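Local structure of putative NAD(P)H-dependent FMN-containing oxidoreductase YwqN (Bacillus subtilis, 1RLI) at residues D[61-66]-D[103-108]; D[75-80]-D[141-146]; D[57-62]-D[94-99]. The protein is a putative NAD(P)H-dependent oxidoreductase of the SsuE family that probably carries FMN as its cofactor. All blocks are in the same frame, centred on the assembly; numbering follows the deposited sequence.

Interaction 1. Residues D[61-66]-D[103-108]; sequences DYDSII and DPRFPD
The Phe106 ring takes the Ile66 methyl CG2 over one face and has Asp103 OD2 at its edge. The Arg105 guanidinium has Phe106 CE2 over one face, with Asp63 OD2 and the Asp103 carboxylate at its edges. CG2 of Ile66 stands 3.9 Å from the ring centroid of Phe106, 14° off the normal, a CH-pi contact. It lies anti to the backbone N of Ile66, which brings it to the ring. Asp103 binds side-on: Arg105 NE gives a nearly straight 2.9 Å bond to Asp103 OD1, and NH2 reaches Asp103 OD2 at 2.6 Å. OD1 also accepts from the backbone N of Arg105, which makes an Asx turn inside the type I turn 103-106. This turn leads from helix 97-100 towards helix 109-114, and the contact ties it to the first turn of helix 62-70. Across the contact, Arg105 NH1 forms a 2.8 Å salt bridge with Asp63 OD2, from above a carboxylate turned 81° against the guanidinium. Arg105 NH2 to Asp63 OD1 is weak. Arg105 thus joins both aspartates in one network. With an alanine in place of Asp63, Arg105 is likely to stay paired with Asp103 but lose its tie to helix 62-70.

Interaction 2. Residues D[75-80]-D[141-146]; sequences LIFATP and HIFHFM
The backbones of strand 74-80 and helix 133-146 stay well apart here, with Phe77 CA and Phe143 CA 11.1 Å from each other, and only side chains bridge them. Two rings make the whole contact. Phe77 points from the strand towards the helix, and Phe143 points back from the helix towards the strand. Both rings start beside their own backbone N, with CG anti to the carbonyl carbon (chi1 -68° for Phe77 and -59° for Phe143). The two side chains come from opposite backbones and overlap at their ends. The CD2-CE2 bond of Phe77 meets the CE1-CZ bond of Phe143. Phe77 CE2 comes to 3.6 Å from Phe143 CE1. Beside it, Phe77 CD2 lies 3.7 Å from Phe143 CZ. The ring planes are inclined at 39° and the centroids are 5.4 Å apart. Both residues are buried and the contact is purely apolar. It depends on the fit of the two rings, as no polar atom directs it. This is the layering of a flavodoxin-like fold, in which helices pack on the faces of a largely parallel sheet. Around the pair, Phe77 also packs on Ile9 of strand 6-10, and its backbone bonds to Tyr119 of strand 117-124. Phe143 rests on Ala118 and Val120 of that strand and meets Phe150 of strand 149-157 edge-to-face. On other sides of the helix, His141 meets Phe84 of the second subunit and Phe145 meets Trp83 of the second subunit. Helix 133-146 thus lies between the sheet of its own chain and a neighbouring subunit.

Interaction 3. Residues D[57-62]-D[94-99]; sequences PVQDDY and IDRWSQ
The loop after strand 55-57, with its type I turn 59-62, meets the junction of helices 88-95 and 97-100. Arg96 extends from this junction over the Tyr62 ring. Its CD sits above the ring centre, 3.4 Å from the centroid and 1° off the normal, a CH-pi contact. The guanidinium lies nearly flat over the CG/CD2 rim of the ring, on the CB side, with planes 17° apart and centres 4.3 Å apart. NE is the guanidinium atom nearest the ring, 3.3 Å from Tyr62 CD2. Arg96 CG lies anti to the backbone N (chi1 -167°), and the chain runs straight from CG to NE, which lays it along the ring. At the guanidinium edge, Arg96 NH1 donates to Gln59 OE1 at 3.0 Å. The bond lies in the guanidinium plane but meets OE1 from above the amide plane. A water bridges Arg96 NH2 and Gln59 O. Tyr62 OH lies 3.4 Å from Trp97 CD1, at the indole edge, and hydrogen-bonds to Thr100 OG1. Gln59 NE2 bonds Leu92 O. The flat stack probably lets the Arg96 charge interact with the Tyr62 pi face, while the in-plane bond and the water probably limit how far the guanidinium can turn.

How the interactions relate
Of the contacting segments, 57-62 comes first, and helix 62-70 follows at once. Interaction 3 closes the chain from this loop to 94-99, and interaction 1 closes a slightly longer span from 61-66 to 103-108. The two share Asp61 and Tyr62. Strand 74-80 lies inside both spans, but its partner 141-146 lies beyond them, so interaction 2 crosses both. Trp97 joins interactions 2 and 3: its ring packs on Phe77, Ile142 and Met146. Interaction 1 stays about 8 Å from interaction 2 at the nearest atoms. Interaction 1 holds loop 103-108 to helix 62-70, interaction 3 the loop before that helix to the 88-95/97-100 junction, and interaction 2 the inner strand 74-80 to helix 133-146.

Interaction 1. Residues D[61-66]-D[103-108]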
loop_
_atom_site.group_PDB
_atom_site.type_symbol
_atom_site.label_atom_id
_atom_site.label_comp_id
_atom_site.label_asym_id
_atom_site.label_seq_id
_atom_site.Cartn_x
_atom_site.Cartn_y
_atom_site.Cartn_z
ATOM N N ASP D 61 -0.912 -22.131 -25.193
ATOM C CA ASP D 61 -1.169 -21.086 -26.176
ATOM C C ASP D 61 -0.626 -19.702 -25.793
ATOM O O ASP D 61 -1.081 -18.678 -26.313
ATOM C CB ASP D 61 -2.674 -21.014 -26.468
ATOM C CG ASP D 61 -3.490 -20.511 -25.282
ATOM O OD1 ASP D 61 -3.094 -20.741 -24.112
ATOM O OD2 ASP D 61 -4.544 -19.892 -25.535
ATOM N N TYR D 62 0.375 -19.688 -24.913
ATOM C CA TYR D 62 0.975 -18.429 -24.454
ATOM C C TYR D 62 1.510 -17.548 -25.584
ATOM O O TYR D 62 1.240 -16.350 -25.600
ATOM C CB TYR D 62 2.080 -18.726 -23.421
ATOM C CG TYR D 62 2.800 -17.498 -22.901
ATOM C CD1 TYR D 62 2.285 -16.758 -21.841
ATOM C CD2 TYR D 62 3.997 -17.085 -23.473
ATOM C CE1 TYR D 62 2.952 -15.629 -21.353
ATOM C CE2 TYR D 62 4.673 -15.943 -22.995
ATOM C CZ TYR D 62 4.139 -15.226 -21.933
ATOM O OH TYR D 62 4.801 -14.107 -21.457
ATOM N N ASP D 63 2.276 -18.112 -26.528
ATOM C CA ASP D 63 2.801 -17.309 -27.637
ATOM C C ASP D 63 1.683 -16.684 -28.468
ATOM O O ASP D 63 1.811 -15.546 -28.904
ATOM C CB ASP D 63 3.703 -18.140 -28.572
ATOM C CG ASP D 63 4.981 -18.606 -27.894
ATOM O OD1 ASP D 63 5.431 -17.941 -26.931
ATOM O OD2 ASP D 63 5.544 -19.637 -28.338
ATOM N N SER D 64 0.604 -17.428 -28.706
ATOM C CA SER D 64 -0.530 -16.895 -29.466
ATOM C C SER D 64 -1.166 -15.719 -28.723
ATOM O O SER D 64 -1.645 -14.755 -29.337
ATOM C CB SER D 64 -1.588 -17.980 -29.686
ATOM O OG SER D 64 -1.148 -18.885 -30.677
ATOM N N ILE D 65 -1.177 -15.805 -27.397
ATOM C CA ILE D 65 -1.754 -14.739 -26.585
ATOM C C ILE D 65 -0.899 -13.481 -26.673
ATOM O O ILE D 65 -1.414 -12.376 -26.881
ATOM C CB ILE D 65 -1.916 -15.201 -25.128
ATOM C CG1 ILE D 65 -3.001 -16.281 -25.087
ATOM C CG2 ILE D 65 -2.285 -14.001 -24.206
ATOM C CD1 ILE D 65 -3.217 -16.943 -23.729
ATOM N N ILE D 66 0.414 -13.650 -26.553
ATOM C CA ILE D 66 1.320 -12.517 -26.627
ATOM C C ILE D 66 1.166 -11.846 -27.987
ATOM O O ILE D 66 1.155 -10.614 -28.090
ATOM C CB ILE D 66 2.782 -12.960 -26.445
ATOM C CG1 ILE D 66 3.019 -13.456 -25.007
ATOM C CG2 ILE D 66 3.707 -11.812 -26.730
ATOM C CD1 ILE D 66 2.766 -12.382 -23.894
ATOM N N ASP D 103 12.994 -13.157 -25.143
ATOM C CA ASP D 103 12.590 -13.984 -26.296
ATOM C C ASP D 103 12.919 -13.346 -27.649
ATOM O O ASP D 103 12.335 -12.340 -28.006
ATOM C CB ASP D 103 11.074 -14.239 -26.178
ATOM C CG ASP D 103 10.565 -15.318 -27.110
ATOM O OD1 ASP D 103 11.219 -15.609 -28.122
ATOM O OD2 ASP D 103 9.489 -15.877 -26.825
ATOM N N PRO D 104 13.836 -13.955 -28.443
ATOM C CA PRO D 104 14.163 -13.357 -29.738
ATOM C C PRO D 104 13.003 -13.333 -30.731
ATOM O O PRO D 104 13.077 -12.647 -31.749
ATOM C CB PRO D 104 15.333 -14.219 -30.230
ATOM C CG PRO D 104 14.931 -15.570 -29.754
ATOM C CD PRO D 104 14.496 -15.263 -28.299
ATOM N N ARG D 105 11.945 -14.088 -30.474
ATOM C CA ARG D 105 10.811 -14.064 -31.390
ATOM C C ARG D 105 9.946 -12.817 -31.184
ATOM O O ARG D 105 9.085 -12.505 -32.008
ATOM C CB ARG D 105 9.959 -15.311 -31.205
ATOM C CG ARG D 105 10.706 -16.588 -31.490
ATOM C CD ARG D 105 9.896 -17.740 -31.003
ATOM N NE ARG D 105 9.599 -17.579 -29.584
ATOM C CZ ARG D 105 8.684 -18.292 -28.939
ATOM N NH1 ARG D 105 7.983 -19.210 -29.599
ATOM N NH2 ARG D 105 8.470 -18.098 -27.647
ATOM N N PHE D 106 10.180 -12.114 -30.084
ATOM C CA PHE D 106 9.438 -10.898 -29.758
ATOM C C PHE D 106 10.506 -9.909 -29.335
ATOM O O PHE D 106 10.508 -9.427 -28.191
ATOM C CB PHE D 106 8.480 -11.161 -28.597
ATOM C CG PHE D 106 7.420 -12.174 -28.902
ATOM C CD1 PHE D 106 6.347 -11.844 -29.731
ATOM C CD2 PHE D 106 7.495 -13.465 -28.380
ATOM C CE1 PHE D 106 5.365 -12.782 -30.034
ATOM C CE2 PHE D 106 6.521 -14.411 -28.674
ATOM C CZ PHE D 106 5.445 -14.069 -29.507
ATOM N N PRO D 107 11.424 -9.570 -30.270
ATOM C CA PRO D 107 12.534 -8.649 -30.039
ATOM C C PRO D 107 12.237 -7.247 -29.544
ATOM O O PRO D 107 13.100 -6.617 -28.935
ATOM C CB PRO D 107 13.266 -8.647 -31.389
ATOM C CG PRO D 107 12.157 -8.819 -32.356
ATOM C CD PRO D 107 11.339 -9.919 -31.703
ATOM N N ASP D 108 11.023 -6.759 -29.786
ATOM C CA ASP D 108 10.667 -5.408 -29.367
ATOM C C ASP D 108 9.589 -5.377 -28.280
ATOM O O ASP D 108 8.951 -4.347 -28.069
ATOM C CB ASP D 108 10.169 -4.624 -30.573
ATOM C CG ASP D 108 11.152 -4.654 -31.715
ATOM O OD1 ASP D 108 12.296 -4.211 -31.498
ATOM O OD2 ASP D 108 10.776 -5.119 -32.814
#

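Interaction 2. Residues D[75-80]-D[141-146]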
loop_
_atom_site.group_PDB
_atom_site.type_symbol
_atom_site.label_atom_id
_atom_site.label_comp_id
_atom_site.label_asym_id
_atom_site.label_seq_id
_atom_site.Cartn_x
_atom_site.Cartn_y
_atom_site.Cartn_z
ATOM N N LEU D 75 -5.015 -2.538 -22.863
ATOM C CA LEU D 75 -5.103 -3.866 -22.257
ATOM C C LEU D 75 -5.877 -3.810 -20.949
ATOM O O LEU D 75 -5.534 -3.013 -20.071
ATOM C CB LEU D 75 -3.709 -4.422 -21.962
ATOM C CG LEU D 75 -2.699 -4.508 -23.109
ATOM C CD1 LEU D 75 -1.414 -5.186 -22.579
ATOM C CD2 LEU D 75 -3.291 -5.292 -24.268
ATOM N N ILE D 76 -6.895 -4.663 -20.816
ATOM C CA ILE D 76 -7.688 -4.739 -19.590
ATOM C C ILE D 76 -7.430 -6.083 -18.924
ATOM O O ILE D 76 -7.732 -7.133 -19.480
ATOM C CB ILE D 76 -9.205 -4.590 -19.873
ATOM C CG1 ILE D 76 -9.448 -3.218 -20.499
ATOM C CG2 ILE D 76 -10.002 -4.721 -18.568
ATOM C CD1 ILE D 76 -10.868 -2.965 -20.975
ATOM N N PHE D 77 -6.840 -6.038 -17.732
ATOM C CA PHE D 77 -6.528 -7.265 -16.998
ATOM C C PHE D 77 -7.672 -7.478 -16.047
ATOM O O PHE D 77 -7.897 -6.657 -15.166
ATOM C CB PHE D 77 -5.220 -7.082 -16.237
ATOM C CG PHE D 77 -4.026 -6.980 -17.132
ATOM C CD1 PHE D 77 -3.300 -8.113 -17.475
ATOM C CD2 PHE D 77 -3.659 -5.753 -17.682
ATOM C CE1 PHE D 77 -2.222 -8.018 -18.359
ATOM C CE2 PHE D 77 -2.590 -5.661 -18.561
ATOM C CZ PHE D 77 -1.873 -6.802 -18.896
ATOM N N ALA D 78 -8.399 -8.574 -16.228
ATOM C CA ALA D 78 -9.551 -8.865 -15.382
ATOM C C ALA D 78 -9.267 -10.089 -14.540
ATOM O O ALA D 78 -8.914 -11.147 -15.067
ATOM C CB ALA D 78 -10.788 -9.089 -16.253
ATOM N N THR D 79 -9.456 -9.976 -13.231
ATOM C CA THR D 79 -9.137 -11.125 -12.383
ATOM C C THR D 79 -9.899 -11.225 -11.085
ATOM O O THR D 79 -10.303 -10.222 -10.522
ATOM C CB THR D 79 -7.643 -11.089 -11.968
ATOM O OG1 THR D 79 -7.318 -12.247 -11.179
ATOM C CG2 THR D 79 -7.371 -9.827 -11.093
ATOM N N PRO D 80 -10.125 -12.453 -10.609
ATOM C CA PRO D 80 -10.819 -12.584 -9.333
ATOM C C PRO D 80 -9.701 -12.341 -8.322
ATOM O O PRO D 80 -8.512 -12.463 -8.663
ATOM C CB PRO D 80 -11.295 -14.041 -9.334
ATOM C CG PRO D 80 -10.325 -14.738 -10.214
ATOM C CD PRO D 80 -10.111 -13.733 -11.335
ATOM N N HIS D 141 3.114 -1.296 -9.702
ATOM C CA HIS D 141 4.554 -1.543 -9.874
ATOM C C HIS D 141 4.822 -2.341 -11.143
ATOM O O HIS D 141 5.789 -2.077 -11.849
ATOM C CB HIS D 141 5.150 -2.306 -8.677
ATOM C CG HIS D 141 5.238 -1.495 -7.417
ATOM N ND1 HIS D 141 5.751 -0.213 -7.384
ATOM C CD2 HIS D 141 4.901 -1.797 -6.141
ATOM C CE1 HIS D 141 5.720 0.242 -6.141
ATOM N NE2 HIS D 141 5.208 -0.702 -5.369
ATOM N N ILE D 142 3.982 -3.330 -11.417
ATOM C CA ILE D 142 4.147 -4.144 -12.627
ATOM C C ILE D 142 4.078 -3.255 -13.880
ATOM O O ILE D 142 4.978 -3.278 -14.740
ATOM C CB ILE D 142 3.036 -5.228 -12.703
ATOM C CG1 ILE D 142 3.257 -6.252 -11.582
ATOM C CG2 ILE D 142 3.027 -5.897 -14.094
ATOM C CD1 ILE D 142 2.088 -7.262 -11.453
ATOM N N PHE D 143 3.021 -2.459 -13.994
ATOM C CA PHE D 143 2.896 -1.616 -15.172
ATOM C C PHE D 143 4.008 -0.577 -15.275
ATOM O O PHE D 143 4.551 -0.353 -16.371
ATOM C CB PHE D 143 1.512 -0.939 -15.205
ATOM C CG PHE D 143 0.366 -1.918 -15.226
ATOM C CD1 PHE D 143 0.454 -3.096 -15.963
ATOM C CD2 PHE D 143 -0.800 -1.669 -14.513
ATOM C CE1 PHE D 143 -0.589 -4.013 -15.994
ATOM C CE2 PHE D 143 -1.861 -2.589 -14.537
ATOM C CZ PHE D 143 -1.756 -3.758 -15.276
ATOM N N HIS D 144 4.375 0.031 -14.151
ATOM C CA HIS D 144 5.427 1.031 -14.157
ATOM C C HIS D 144 6.735 0.420 -14.636
ATOM O O HIS D 144 7.519 1.075 -15.310
ATOM C CB HIS D 144 5.657 1.600 -12.770
ATOM C CG HIS D 144 6.755 2.614 -12.723
ATOM N ND1 HIS D 144 6.589 3.904 -13.178
ATOM C CD2 HIS D 144 8.047 2.516 -12.325
ATOM C CE1 HIS D 144 7.732 4.561 -13.059
ATOM N NE2 HIS D 144 8.630 3.741 -12.544
ATOM N N PHE D 145 6.980 -0.829 -14.268
ATOM C CA PHE D 145 8.211 -1.497 -14.678
ATOM C C PHE D 145 8.245 -1.636 -16.204
ATOM O O PHE D 145 9.302 -1.498 -16.833
ATOM C CB PHE D 145 8.287 -2.871 -14.004
ATOM C CG PHE D 145 9.485 -3.693 -14.424
ATOM C CD1 PHE D 145 10.712 -3.546 -13.782
ATOM C CD2 PHE D 145 9.392 -4.566 -15.506
ATOM C CE1 PHE D 145 11.847 -4.264 -14.222
ATOM C CE2 PHE D 145 10.512 -5.284 -15.955
ATOM C CZ PHE D 145 11.740 -5.129 -15.309
ATOM N N MET D 146 7.080 -1.907 -16.787
ATOM C CA MET D 146 6.937 -2.088 -18.222
ATOM C C MET D 146 6.745 -0.755 -18.937
ATOM O O MET D 146 6.698 -0.720 -20.160
ATOM C CB MET D 146 5.747 -3.006 -18.533
ATOM C CG MET D 146 5.880 -4.442 -18.034
ATOM S SD MET D 146 7.265 -5.376 -18.746
ATOM C CE MET D 146 6.692 -5.663 -20.458
#

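Interaction 3. Residues D[57-62]-D[94-99]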
loop_
_atom_site.group_PDB
_atom_site.type_symbol
_atom_site.label_atom_id
_atom_site.label_comp_id
_atom_site.label_asym_id
_atom_site.label_seq_id
_atom_site.Cartn_x
_atom_site.Cartn_y
_atom_site.Cartn_z
ATOM N N PRO D 57 -2.878 -23.842 -14.181
ATOM C CA PRO D 57 -2.906 -23.074 -15.428
ATOM C C PRO D 57 -2.291 -23.854 -16.589
ATOM O O PRO D 57 -1.345 -24.637 -16.405
ATOM C CB PRO D 57 -2.078 -21.831 -15.097
ATOM C CG PRO D 57 -2.301 -21.664 -13.599
ATOM C CD PRO D 57 -2.201 -23.091 -13.107
ATOM N N VAL D 58 -2.833 -23.618 -17.778
ATOM C CA VAL D 58 -2.358 -24.246 -19.005
ATOM C C VAL D 58 -1.853 -23.110 -19.877
ATOM O O VAL D 58 -2.607 -22.185 -20.177
ATOM C CB VAL D 58 -3.504 -24.970 -19.749
ATOM C CG1 VAL D 58 -2.986 -25.555 -21.070
ATOM C CG2 VAL D 58 -4.093 -26.053 -18.857
ATOM N N GLN D 59 -0.592 -23.183 -20.292
ATOM C CA GLN D 59 -0.014 -22.119 -21.102
ATOM C C GLN D 59 0.474 -22.577 -22.466
ATOM O O GLN D 59 1.405 -22.008 -23.018
ATOM C CB GLN D 59 1.138 -21.453 -20.344
ATOM C CG GLN D 59 0.737 -20.803 -19.028
ATOM C CD GLN D 59 1.860 -19.946 -18.485
ATOM O OE1 GLN D 59 3.019 -20.323 -18.576
ATOM N NE2 GLN D 59 1.522 -18.796 -17.914
ATOM N N ASP D 60 -0.166 -23.600 -23.021
ATOM C CA ASP D 60 0.235 -24.092 -24.329
ATOM C C ASP D 60 0.063 -23.018 -25.390
ATOM O O ASP D 60 0.821 -22.976 -26.370
ATOM C CB ASP D 60 -0.596 -25.325 -24.711
ATOM C CG ASP D 60 -0.300 -26.529 -23.831
ATOM O OD1 ASP D 60 -0.376 -26.408 -22.590
ATOM O OD2 ASP D 60 0.008 -27.607 -24.382
ATOM N N ASP D 61 -0.912 -22.131 -25.193
ATOM C CA ASP D 61 -1.169 -21.086 -26.176
ATOM C C ASP D 61 -0.626 -19.702 -25.793
ATOM O O ASP D 61 -1.081 -18.678 -26.313
ATOM C CB ASP D 61 -2.674 -21.014 -26.468
ATOM C CG ASP D 61 -3.490 -20.511 -25.282
ATOM O OD1 ASP D 61 -3.094 -20.741 -24.112
ATOM O OD2 ASP D 61 -4.544 -19.892 -25.535
ATOM N N TYR D 62 0.375 -19.688 -24.913
ATOM C CA TYR D 62 0.975 -18.429 -24.454
ATOM C C TYR D 62 1.510 -17.548 -25.584
ATOM O O TYR D 62 1.240 -16.350 -25.600
ATOM C CB TYR D 62 2.080 -18.726 -23.421
ATOM C CG TYR D 62 2.800 -17.498 -22.901
ATOM C CD1 TYR D 62 2.285 -16.758 -21.841
ATOM C CD2 TYR D 62 3.997 -17.085 -23.473
ATOM C CE1 TYR D 62 2.952 -15.629 -21.353
ATOM C CE2 TYR D 62 4.673 -15.943 -22.995
ATOM C CZ TYR D 62 4.139 -15.226 -21.933
ATOM O OH TYR D 62 4.801 -14.107 -21.457
ATOM N N ILE D 94 1.680 -13.277 -16.170
ATOM C CA ILE D 94 2.553 -12.117 -16.002
ATOM C C ILE D 94 4.000 -12.539 -15.651
ATOM O O ILE D 94 4.957 -11.951 -16.170
ATOM C CB ILE D 94 1.948 -11.145 -14.932
ATOM C CG1 ILE D 94 0.663 -10.529 -15.514
ATOM C CG2 ILE D 94 2.944 -10.037 -14.553
ATOM C CD1 ILE D 94 -0.168 -9.700 -14.500
ATOM N N ASP D 95 4.173 -13.559 -14.809
ATOM C CA ASP D 95 5.526 -13.983 -14.444
ATOM C C ASP D 95 6.320 -14.375 -15.702
ATOM O O ASP D 95 7.537 -14.169 -15.758
ATOM C CB ASP D 95 5.526 -15.197 -13.501
ATOM C CG ASP D 95 5.227 -14.840 -12.037
ATOM O OD1 ASP D 95 5.142 -13.648 -11.686
ATOM O OD2 ASP D 95 5.092 -15.796 -11.241
ATOM N N ARG D 96 5.636 -14.959 -16.688
ATOM C CA ARG D 96 6.297 -15.380 -17.928
ATOM C C ARG D 96 6.760 -14.193 -18.785
ATOM O O ARG D 96 7.523 -14.362 -19.740
ATOM C CB ARG D 96 5.390 -16.335 -18.728
ATOM C CG ARG D 96 6.089 -17.076 -19.885
ATOM C CD ARG D 96 5.282 -18.328 -20.248
ATOM N NE ARG D 96 5.748 -18.984 -21.467
ATOM C CZ ARG D 96 5.304 -20.167 -21.874
ATOM N NH1 ARG D 96 4.396 -20.808 -21.143
ATOM N NH2 ARG D 96 5.752 -20.693 -23.019
ATOM N N TRP D 97 6.320 -12.974 -18.467
ATOM C CA TRP D 97 6.821 -11.824 -19.222
ATOM C C TRP D 97 8.344 -11.778 -19.043
ATOM O O TRP D 97 9.054 -11.220 -19.863
ATOM C CB TRP D 97 6.208 -10.508 -18.720
ATOM C CG TRP D 97 4.768 -10.326 -19.113
ATOM C CD1 TRP D 97 3.988 -11.202 -19.816
ATOM C CD2 TRP D 97 3.926 -9.222 -18.768
ATOM N NE1 TRP D 97 2.707 -10.710 -19.921
ATOM C CE2 TRP D 97 2.640 -9.501 -19.281
ATOM C CE3 TRP D 97 4.132 -8.031 -18.064
ATOM C CZ2 TRP D 97 1.552 -8.630 -19.111
ATOM C CZ3 TRP D 97 3.052 -7.157 -17.887
ATOM C CH2 TRP D 97 1.773 -7.467 -18.413
ATOM N N SER D 98 8.850 -12.351 -17.952
ATOM C CA SER D 98 10.296 -12.360 -17.745
ATOM C C SER D 98 10.958 -13.124 -18.893
ATOM O O SER D 98 12.043 -12.754 -19.347
ATOM C CB SER D 98 10.658 -13.017 -16.409
ATOM O OG SER D 98 10.389 -12.107 -15.351
ATOM N N GLN D 99 10.303 -14.192 -19.332
ATOM C CA GLN D 99 10.811 -15.004 -20.438
ATOM C C GLN D 99 10.675 -14.256 -21.754
ATOM O O GLN D 99 11.587 -14.239 -22.571
ATOM C CB GLN D 99 10.030 -16.322 -20.552
ATOM C CG GLN D 99 10.493 -17.417 -19.614
ATOM C CD GLN D 99 9.583 -18.652 -19.661
ATOM O OE1 GLN D 99 9.206 -19.157 -20.742
ATOM N NE2 GLN D 99 9.233 -19.149 -18.482
HETATM O O HOH W 1 3.828 -22.628 -23.861
#